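Local coordinates for protein hydrogenase maturation protease (Wolinella succinogenes, PDB 3PU6) that probably acts as an endopeptidase that activates a hydrogenase during its maturation, at residues Ile22-Leu27 against Ile108-Ser113; Ser46-Leu51 against Pro94-Tyr99; Asp57-Ala62 against Ser98-Ile103. All blocks are in the same frame, centred on the assembly; numbering follows the deposited sequence.

From the N terminus, helix 20-31 is the first partner met, and contact 1 closes the longest loop when strand 106-114 comes back beneath it. Contacts 2 and 3 both lie within that loop. Contact 2 starts at the beginning of helix 48-54, contact 3 at the strand that follows it, 58-66, and both end on helix 94-103, where they share Ser98 and Tyr99. That helix leads directly into strand 106-114, which pairs with strand 58-66; contacts 1 and 3 reach this sheet from opposite faces. Leu51 of contact 2 also packs on Leu100 and Ile103, joining helix 48-54 to helix 94-103, which contact 3 ties to the sheet.

Contact 1 of 3, residues Ile22-Leu27 against Ile108-Ser113; sequences IALGRL and IFLGIS
Leu24 alone carries the helical side of this contact, meeting Leu110 and Ile112 of the strand. The interaction is purely apolar and light, burying 86 Å² in all. One methyl, Leu24 CD2, does the touching: it lies 4.3 Å from Leu110 CD1 and again 4.3 Å from Ile112 CD1, facing the ends of two side chains that rise from the same face of the strand. Leu24 CG lies anti to the backbone N (chi1 173°), which carries the branch from the helix down to the sheet. The backbones stay well apart, Leu24 CA and Ile112 CA being 9.9 Å from each other. Further apolar contacts complete the setting: Leu24 also packs on Ala62 of strand 58-66 and on Ala137 and Leu138 of helix 128-147.

No hydrogen bond joins the two segments. In the helix Arg26 N reaches Ile22 O at 3.2 Å and Leu27 N reaches Ala23 O at 3.2 Å, while Leu110 pairs through its backbone with Val61 and Asp63 of the adjacent strand. The one charged side chain of 22-27, Arg26, forms a salt bridge with Glu13 instead of facing the sheet. Helix 20-31 thus lies with helix 128-147 on one face of a mixed sheet, as in the alpha/beta/alpha sandwich of hydrogenase maturation proteases.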
loop_
_atom_site.group_PDB
_atom_site.type_symbol
_atom_site.label_atom_id
_atom_site.label_comp_id
_atom_site.label_asym_id
_atom_site.label_seq_id
_atom_site.Cartn_x
_atom_site.Cartn_y
_atom_site.Cartn_z
ATOM N N ILE A 22 -7.257 -0.282 0.097
ATOM C CA ILE A 22 -7.991 -0.558 -1.121
ATOM C C ILE A 22 -8.564 0.760 -1.594
ATOM O O ILE A 22 -8.542 1.081 -2.786
ATOM C CB ILE A 22 -9.155 -1.573 -0.926
ATOM C CG1 ILE A 22 -8.675 -2.867 -0.270
ATOM C CG2 ILE A 22 -9.800 -1.872 -2.246
ATOM C CD1 ILE A 22 -7.466 -3.421 -0.895
ATOM N N ALA A 23 -9.081 1.537 -0.654
ATOM C CA ALA A 23 -9.603 2.850 -0.997
ATOM C C ALA A 23 -8.509 3.709 -1.674
ATOM O O ALA A 23 -8.707 4.273 -2.753
ATOM C CB ALA A 23 -10.154 3.515 0.229
ATOM N N LEU A 24 -7.342 3.778 -1.047
ATOM C CA LEU A 24 -6.234 4.531 -1.604
ATOM C C LEU A 24 -5.926 4.089 -3.024
ATOM O O LEU A 24 -5.600 4.902 -3.869
ATOM C CB LEU A 24 -4.992 4.364 -0.733
ATOM C CG LEU A 24 -3.708 4.969 -1.288
ATOM C CD1 LEU A 24 -3.778 6.489 -1.275
ATOM C CD2 LEU A 24 -2.530 4.473 -0.495
ATOM N N GLY A 25 -6.028 2.792 -3.266
ATOM C CA GLY A 25 -5.691 2.214 -4.549
ATOM C C GLY A 25 -6.577 2.786 -5.620
ATOM O O GLY A 25 -6.125 3.112 -6.703
ATOM N N ARG A 26 -7.851 2.927 -5.299
ATOM C CA ARG A 26 -8.799 3.477 -6.238
ATOM C C ARG A 26 -8.511 4.933 -6.541
ATOM O O ARG A 26 -8.819 5.408 -7.628
ATOM C CB ARG A 26 -10.211 3.344 -5.692
ATOM C CG ARG A 26 -10.667 1.921 -5.601
ATOM C CD ARG A 26 -12.117 1.812 -5.181
ATOM N NE ARG A 26 -12.574 0.426 -5.296
ATOM C CZ ARG A 26 -12.705 -0.417 -4.273
ATOM N NH1 ARG A 26 -12.432 -0.013 -3.038
ATOM N NH2 ARG A 26 -13.119 -1.662 -4.487
ATOM N N LEU A 27 -7.938 5.649 -5.576
ATOM C CA LEU A 27 -7.639 7.066 -5.773
ATOM C C LEU A 27 -6.491 7.237 -6.752
ATOM O O LEU A 27 -6.561 8.060 -7.661
ATOM C CB LEU A 27 -7.329 7.768 -4.450
ATOM C CG LEU A 27 -8.459 7.773 -3.420
ATOM C CD1 LEU A 27 -8.001 8.414 -2.101
ATOM C CD2 LEU A 27 -9.682 8.467 -3.979
ATOM N N ILE A 108 8.906 0.391 -1.274
ATOM C CA ILE A 108 8.509 1.330 -0.261
ATOM C C ILE A 108 7.271 0.845 0.470
ATOM O O ILE A 108 6.294 0.472 -0.164
ATOM C CB ILE A 108 8.246 2.711 -0.901
ATOM C CG1 ILE A 108 9.571 3.308 -1.393
ATOM C CG2 ILE A 108 7.539 3.635 0.077
ATOM C CD1 ILE A 108 9.438 4.112 -2.635
ATOM N N PHE A 109 7.314 0.850 1.806
ATOM C CA PHE A 109 6.128 0.557 2.619
ATOM C C PHE A 109 5.347 1.818 2.976
ATOM O O PHE A 109 5.931 2.831 3.315
ATOM C CB PHE A 109 6.469 -0.243 3.899
ATOM C CG PHE A 109 5.251 -0.593 4.734
ATOM C CD1 PHE A 109 4.396 -1.616 4.357
ATOM C CD2 PHE A 109 4.933 0.140 5.868
ATOM C CE1 PHE A 109 3.246 -1.903 5.109
ATOM C CE2 PHE A 109 3.793 -0.148 6.621
ATOM C CZ PHE A 109 2.951 -1.160 6.241
ATOM N N LEU A 110 4.024 1.743 2.886
ATOM C CA LEU A 110 3.137 2.816 3.320
ATOM C C LEU A 110 2.049 2.309 4.264
ATOM O O LEU A 110 1.051 1.754 3.811
ATOM C CB LEU A 110 2.474 3.466 2.111
ATOM C CG LEU A 110 1.725 4.797 2.301
ATOM C CD1 LEU A 110 1.412 5.406 0.957
ATOM C CD2 LEU A 110 0.452 4.653 3.114
ATOM N N GLY A 111 2.239 2.504 5.570
ATOM C CA GLY A 111 1.289 2.046 6.569
ATOM C C GLY A 111 0.311 3.126 6.973
ATOM O O GLY A 111 0.707 4.249 7.256
ATOM N N ILE A 112 -0.972 2.790 6.990
ATOM C CA ILE A 112 -2.022 3.726 7.346
ATOM C C ILE A 112 -2.646 3.177 8.595
ATOM O O ILE A 112 -3.244 2.110 8.583
ATOM C CB ILE A 112 -3.078 3.852 6.236
ATOM C CG1 ILE A 112 -2.408 4.227 4.916
ATOM C CG2 ILE A 112 -4.163 4.867 6.588
ATOM C CD1 ILE A 112 -3.265 3.922 3.685
ATOM N N SER A 113 -2.479 3.889 9.692
ATOM C CA SER A 113 -2.911 3.353 10.962
ATOM C C SER A 113 -4.419 3.488 11.071
ATOM O O SER A 113 -4.984 4.507 10.657
ATOM C CB SER A 113 -2.171 4.005 12.138
ATOM O OG SER A 113 -2.444 5.386 12.243
#

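Contact 2 of 3, residues Ser46-Leu51 against Pro94-Tyr99; sequences SEFGKL and PILISY
Phe48 and Tyr99 join two helices, 48-54 and 94-103, through an offset aromatic stack on one outer layer of the alpha/beta/alpha sandwich. This stack is the compact part of the contact. The ring centroids are 4.0 Å apart and the planes are tilted by 28°, so the rings lie face to face without being quite parallel. Tyr99 CD1 sits 3.4 Å above the Phe48 plane, over the ring centre, whereas Phe48 CD2 lies above the Tyr99 ring toward its rim; the tyrosine is therefore shifted along the phenylalanine. Tyr99 is sent across the gap by a CG anti to its own N (chi1 174°), and its phenol oxygen has a weak hydrogen bond to Arg52 NE. Leu96 adds an apolar flank: its CD1 lies near the edge of the Phe48 ring, in the ring plane, although the modelled approach is too close for its detail to be trusted. With an alanine at Phe48, one face of the Tyr99 ring would probably lose its stacking partner, leaving the tyrosine freer to turn. On the inner side Leu51 continues the packing toward Leu100 and Ile103.

The outer flank, with Gly49 and Ile95, is exposed and looser. Polar bonds near it are local to each segment. Just before helix 48-54, Glu47 OE2 accepts from the exposed Ser46 OG at 2.7 Å through its anti lone pair, the one away from OE1, while Glu47 itself is buried against Phe38. At the start of helix 94-103, Pro94 O accepts twice from one residue, from Ser98 N at 3.0 Å and from Ser98 OG at 3.1 Å.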
loop_
_atom_site.group_PDB
_atom_site.type_symbol
_atom_site.label_atom_id
_atom_site.label_comp_id
_atom_site.label_asym_id
_atom_site.label_seq_id
_atom_site.Cartn_x
_atom_site.Cartn_y
_atom_site.Cartn_z
ATOM N N SER A 46 -1.241 -13.400 -4.640
ATOM C CA SER A 46 -1.897 -13.604 -5.904
ATOM C C SER A 46 -1.384 -12.622 -6.966
ATOM O O SER A 46 -1.682 -12.777 -8.148
ATOM C CB SER A 46 -3.400 -13.427 -5.749
ATOM O OG SER A 46 -3.771 -12.096 -6.077
ATOM N N GLU A 47 -0.629 -11.605 -6.553
ATOM C CA GLU A 47 -0.147 -10.588 -7.490
ATOM C C GLU A 47 1.321 -10.716 -7.883
ATOM O O GLU A 47 1.822 -9.894 -8.640
ATOM C CB GLU A 47 -0.375 -9.183 -6.944
ATOM C CG GLU A 47 -1.795 -8.890 -6.568
ATOM C CD GLU A 47 -2.723 -9.028 -7.731
ATOM O OE1 GLU A 47 -2.669 -8.166 -8.631
ATOM O OE2 GLU A 47 -3.513 -9.995 -7.745
ATOM N N PHE A 48 2.019 -11.731 -7.389
ATOM C CA PHE A 48 3.446 -11.823 -7.665
ATOM C C PHE A 48 3.738 -12.093 -9.127
ATOM O O PHE A 48 4.751 -11.649 -9.655
ATOM C CB PHE A 48 4.105 -12.900 -6.819
ATOM C CG PHE A 48 4.021 -12.645 -5.370
ATOM C CD1 PHE A 48 3.650 -11.394 -4.902
ATOM C CD2 PHE A 48 4.337 -13.640 -4.461
ATOM C CE1 PHE A 48 3.570 -11.151 -3.566
ATOM C CE2 PHE A 48 4.264 -13.403 -3.126
ATOM C CZ PHE A 48 3.885 -12.154 -2.671
ATOM N N GLY A 49 2.858 -12.839 -9.773
ATOM C CA GLY A 49 3.098 -13.224 -11.140
ATOM C C GLY A 49 3.232 -11.996 -12.001
ATOM O O GLY A 49 4.254 -11.799 -12.653
ATOM N N LYS A 50 2.182 -11.178 -11.987
ATOM C CA LYS A 50 2.147 -9.906 -12.689
ATOM C C LYS A 50 3.333 -9.021 -12.323
ATOM O O LYS A 50 3.858 -8.276 -13.159
ATOM C CB LYS A 50 0.876 -9.150 -12.328
ATOM C CG LYS A 50 -0.383 -9.970 -12.287
ATOM C CD LYS A 50 -1.558 -9.051 -12.028
ATOM C CE LYS A 50 -2.871 -9.710 -12.405
ATOM N NZ LYS A 50 -3.998 -8.727 -12.464
ATOM N N LEU A 51 3.714 -9.083 -11.052
ATOM C CA LEU A 51 4.820 -8.308 -10.562
ATOM C C LEU A 51 6.150 -8.743 -11.156
ATOM O O LEU A 51 6.921 -7.903 -11.598
ATOM C CB LEU A 51 4.869 -8.344 -9.038
ATOM C CG LEU A 51 3.839 -7.455 -8.330
ATOM C CD1 LEU A 51 3.899 -7.653 -6.810
ATOM C CD2 LEU A 51 4.020 -5.984 -8.708
ATOM N N PRO A 94 5.720 -9.118 6.595
ATOM C CA PRO A 94 7.152 -9.418 6.529
ATOM C C PRO A 94 7.541 -10.261 5.327
ATOM O O PRO A 94 8.422 -9.857 4.573
ATOM C CB PRO A 94 7.404 -10.180 7.828
ATOM C CG PRO A 94 6.354 -9.675 8.748
ATOM C CD PRO A 94 5.144 -9.477 7.900
ATOM N N ILE A 95 6.895 -11.408 5.154
ATOM C CA ILE A 95 7.261 -12.346 4.094
ATOM C C ILE A 95 6.896 -11.778 2.721
ATOM O O ILE A 95 7.535 -12.066 1.698
ATOM C CB ILE A 95 6.551 -13.699 4.307
ATOM C CG1 ILE A 95 6.335 -13.942 5.811
ATOM C CG2 ILE A 95 7.324 -14.841 3.619
ATOM C CD1 ILE A 95 5.743 -15.288 6.160
ATOM N N LEU A 96 5.853 -10.961 2.716
ATOM C CA LEU A 96 5.470 -10.235 1.532
ATOM C C LEU A 96 6.554 -9.226 1.161
ATOM O O LEU A 96 7.077 -9.206 0.035
ATOM C CB LEU A 96 4.170 -9.502 1.799
ATOM C CG LEU A 96 3.726 -8.772 0.547
ATOM C CD1 LEU A 96 3.645 -9.767 -0.592
ATOM C CD2 LEU A 96 2.398 -8.108 0.784
ATOM N N ILE A 97 6.893 -8.391 2.133
ATOM C CA ILE A 97 7.865 -7.336 1.931
ATOM C C ILE A 97 9.220 -7.846 1.452
ATOM O O ILE A 97 9.865 -7.198 0.636
ATOM C CB ILE A 97 8.066 -6.538 3.215
ATOM C CG1 ILE A 97 6.859 -5.639 3.468
ATOM C CG2 ILE A 97 9.337 -5.736 3.130
ATOM C CD1 ILE A 97 6.845 -5.042 4.862
ATOM N N SER A 98 9.674 -8.982 1.971
ATOM C CA SER A 98 10.995 -9.484 1.592
ATOM C C SER A 98 10.944 -10.137 0.225
ATOM O O SER A 98 11.960 -10.267 -0.451
ATOM C CB SER A 98 11.578 -10.441 2.637
ATOM O OG SER A 98 10.639 -11.425 3.018
ATOM N N TYR A 99 9.752 -10.529 -0.194
ATOM C CA TYR A 99 9.610 -11.034 -1.534
ATOM C C TYR A 99 9.737 -9.877 -2.508
ATOM O O TYR A 99 10.460 -9.964 -3.502
ATOM C CB TYR A 99 8.271 -11.721 -1.739
ATOM C CG TYR A 99 8.099 -12.093 -3.177
ATOM C CD1 TYR A 99 7.224 -11.386 -3.997
ATOM C CD2 TYR A 99 8.861 -13.116 -3.745
ATOM C CE1 TYR A 99 7.082 -11.714 -5.350
ATOM C CE2 TYR A 99 8.728 -13.455 -5.092
ATOM C CZ TYR A 99 7.838 -12.747 -5.888
ATOM O OH TYR A 99 7.702 -13.060 -7.220
#

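Contact 3 of 3, residues Asp57-Ala62 against Ser98-Ile103; sequences DVIVVA and SYLRGI
Strand 58-62 and helix 98-103 run nearly antiparallel, with 167° between their directions, and their axes come within 9.4 Å. The closest CA atoms are Ile59 CA and Leu100 CA, 7.6 Å apart; no hydrogen bond crosses. Two strand residues point toward the helix, Ile59 and Val61, and Leu100 answers both.

With CG anti to its carbonyl carbon (chi1 -55°), Leu100 sends CD1 to the branch point of Val61, 3.9 Å from CB and 4.1 Å from CG1. Toward the C-terminal end of the helix, Ile59 CD1 reaches between neighbouring helical turns, 4.4 Å from Leu100 CB and 4.4 Å from Ile103 CG2. Val60 points away, to Leu7 and to Ile141 and Leu144 of helix 128-147 on the opposite face. Outside the apolar seam, Arg101 bonds through NE to Leu78 O and makes a cation-pi contact with Tyr84.

Strand 58-66 pairs with strand 106-114, which follows the helix. Helix 94-103 thus crosses back over the sheet to lead into strand 106-114, parallel to 58-66, and belongs to the layer opposite helix 128-147 in an alpha/beta/alpha sandwich.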
loop_
_atom_site.group_PDB
_atom_site.type_symbol
_atom_site.label_atom_id
_atom_site.label_comp_id
_atom_site.label_asym_id
_atom_site.label_seq_id
_atom_site.Cartn_x
_atom_site.Cartn_y
_atom_site.Cartn_z
ATOM N N ASP A 57 10.055 -0.476 -11.466
ATOM C CA ASP A 57 11.182 0.262 -10.895
ATOM C C ASP A 57 10.867 0.568 -9.436
ATOM O O ASP A 57 11.740 0.529 -8.573
ATOM C CB ASP A 57 11.419 1.582 -11.633
ATOM C CG ASP A 57 11.862 1.385 -13.072
ATOM O OD1 ASP A 57 12.873 0.689 -13.297
ATOM O OD2 ASP A 57 11.206 1.952 -13.979
ATOM N N VAL A 58 9.601 0.875 -9.181
ATOM C CA VAL A 58 9.128 1.218 -7.855
ATOM C C VAL A 58 7.875 0.435 -7.441
ATOM O O VAL A 58 6.870 0.435 -8.141
ATOM C CB VAL A 58 8.772 2.698 -7.795
ATOM C CG1 VAL A 58 8.253 3.056 -6.425
ATOM C CG2 VAL A 58 9.970 3.524 -8.153
ATOM N N ILE A 59 7.939 -0.206 -6.282
ATOM C CA ILE A 59 6.768 -0.811 -5.665
ATOM C C ILE A 59 6.449 -0.132 -4.335
ATOM O O ILE A 59 7.239 -0.148 -3.401
ATOM C CB ILE A 59 6.960 -2.320 -5.376
ATOM C CG1 ILE A 59 7.310 -3.074 -6.653
ATOM C CG2 ILE A 59 5.714 -2.889 -4.715
ATOM C CD1 ILE A 59 7.754 -4.486 -6.410
ATOM N N VAL A 60 5.277 0.469 -4.268
ATOM C CA VAL A 60 4.723 0.888 -3.011
ATOM C C VAL A 60 3.687 -0.146 -2.597
ATOM O O VAL A 60 2.758 -0.450 -3.354
ATOM C CB VAL A 60 4.060 2.256 -3.125
ATOM C CG1 VAL A 60 3.303 2.577 -1.859
ATOM C CG2 VAL A 60 5.106 3.313 -3.396
ATOM N N VAL A 61 3.874 -0.698 -1.398
ATOM C CA VAL A 61 2.934 -1.642 -0.815
ATOM C C VAL A 61 2.210 -0.938 0.319
ATOM O O VAL A 61 2.825 -0.569 1.294
ATOM C CB VAL A 61 3.638 -2.962 -0.345
ATOM C CG1 VAL A 61 4.845 -2.673 0.519
ATOM C CG2 VAL A 61 2.668 -3.871 0.385
ATOM N N ALA A 62 0.909 -0.723 0.163
ATOM C CA ALA A 62 0.109 -0.045 1.171
ATOM C C ALA A 62 -0.821 -0.986 1.956
ATOM O O ALA A 62 -1.391 -1.921 1.396
ATOM C CB ALA A 62 -0.690 1.053 0.535
ATOM N N SER A 98 9.674 -8.982 1.971
ATOM C CA SER A 98 10.995 -9.484 1.592
ATOM C C SER A 98 10.944 -10.137 0.225
ATOM O O SER A 98 11.960 -10.267 -0.451
ATOM C CB SER A 98 11.578 -10.441 2.637
ATOM O OG SER A 98 10.639 -11.425 3.018
ATOM N N TYR A 99 9.752 -10.529 -0.194
ATOM C CA TYR A 99 9.610 -11.034 -1.534
ATOM C C TYR A 99 9.737 -9.877 -2.508
ATOM O O TYR A 99 10.460 -9.964 -3.502
ATOM C CB TYR A 99 8.271 -11.721 -1.739
ATOM C CG TYR A 99 8.099 -12.093 -3.177
ATOM C CD1 TYR A 99 7.224 -11.386 -3.997
ATOM C CD2 TYR A 99 8.861 -13.116 -3.745
ATOM C CE1 TYR A 99 7.082 -11.714 -5.350
ATOM C CE2 TYR A 99 8.728 -13.455 -5.092
ATOM C CZ TYR A 99 7.838 -12.747 -5.888
ATOM O OH TYR A 99 7.702 -13.060 -7.220
ATOM N N LEU A 100 9.026 -8.793 -2.211
ATOM C CA LEU A 100 8.999 -7.629 -3.088
ATOM C C LEU A 100 10.391 -7.021 -3.260
ATOM O O LEU A 100 10.779 -6.647 -4.366
ATOM C CB LEU A 100 8.022 -6.582 -2.560
ATOM C CG LEU A 100 6.599 -7.073 -2.312
ATOM C CD1 LEU A 100 5.802 -6.005 -1.586
ATOM C CD2 LEU A 100 5.915 -7.493 -3.613
ATOM N N ARG A 101 11.141 -6.946 -2.166
ATOM C CA ARG A 101 12.490 -6.416 -2.210
ATOM C C ARG A 101 13.330 -7.227 -3.170
ATOM O O ARG A 101 14.321 -6.734 -3.708
ATOM C CB ARG A 101 13.140 -6.458 -0.834
ATOM C CG ARG A 101 12.458 -5.632 0.212
ATOM C CD ARG A 101 13.086 -5.894 1.588
ATOM N NE ARG A 101 14.223 -5.032 1.896
ATOM C CZ ARG A 101 15.499 -5.382 1.767
ATOM N NH1 ARG A 101 15.822 -6.587 1.325
ATOM N NH2 ARG A 101 16.458 -4.521 2.080
ATOM N N GLY A 102 12.940 -8.482 -3.362
ATOM C CA GLY A 102 13.657 -9.375 -4.248
ATOM C C GLY A 102 13.287 -9.147 -5.694
ATOM O O GLY A 102 14.106 -9.325 -6.582
ATOM N N ILE A 103 12.041 -8.763 -5.934
ATOM C CA ILE A 103 11.638 -8.340 -7.261
ATOM C C ILE A 103 12.224 -6.962 -7.572
ATOM O O ILE A 103 12.651 -6.694 -8.695
ATOM C CB ILE A 103 10.113 -8.172 -7.374
ATOM C CG1 ILE A 103 9.355 -9.445 -7.076
ATOM C CG2 ILE A 103 9.710 -7.689 -8.781
ATOM C CD1 ILE A 103 7.913 -9.262 -7.455
#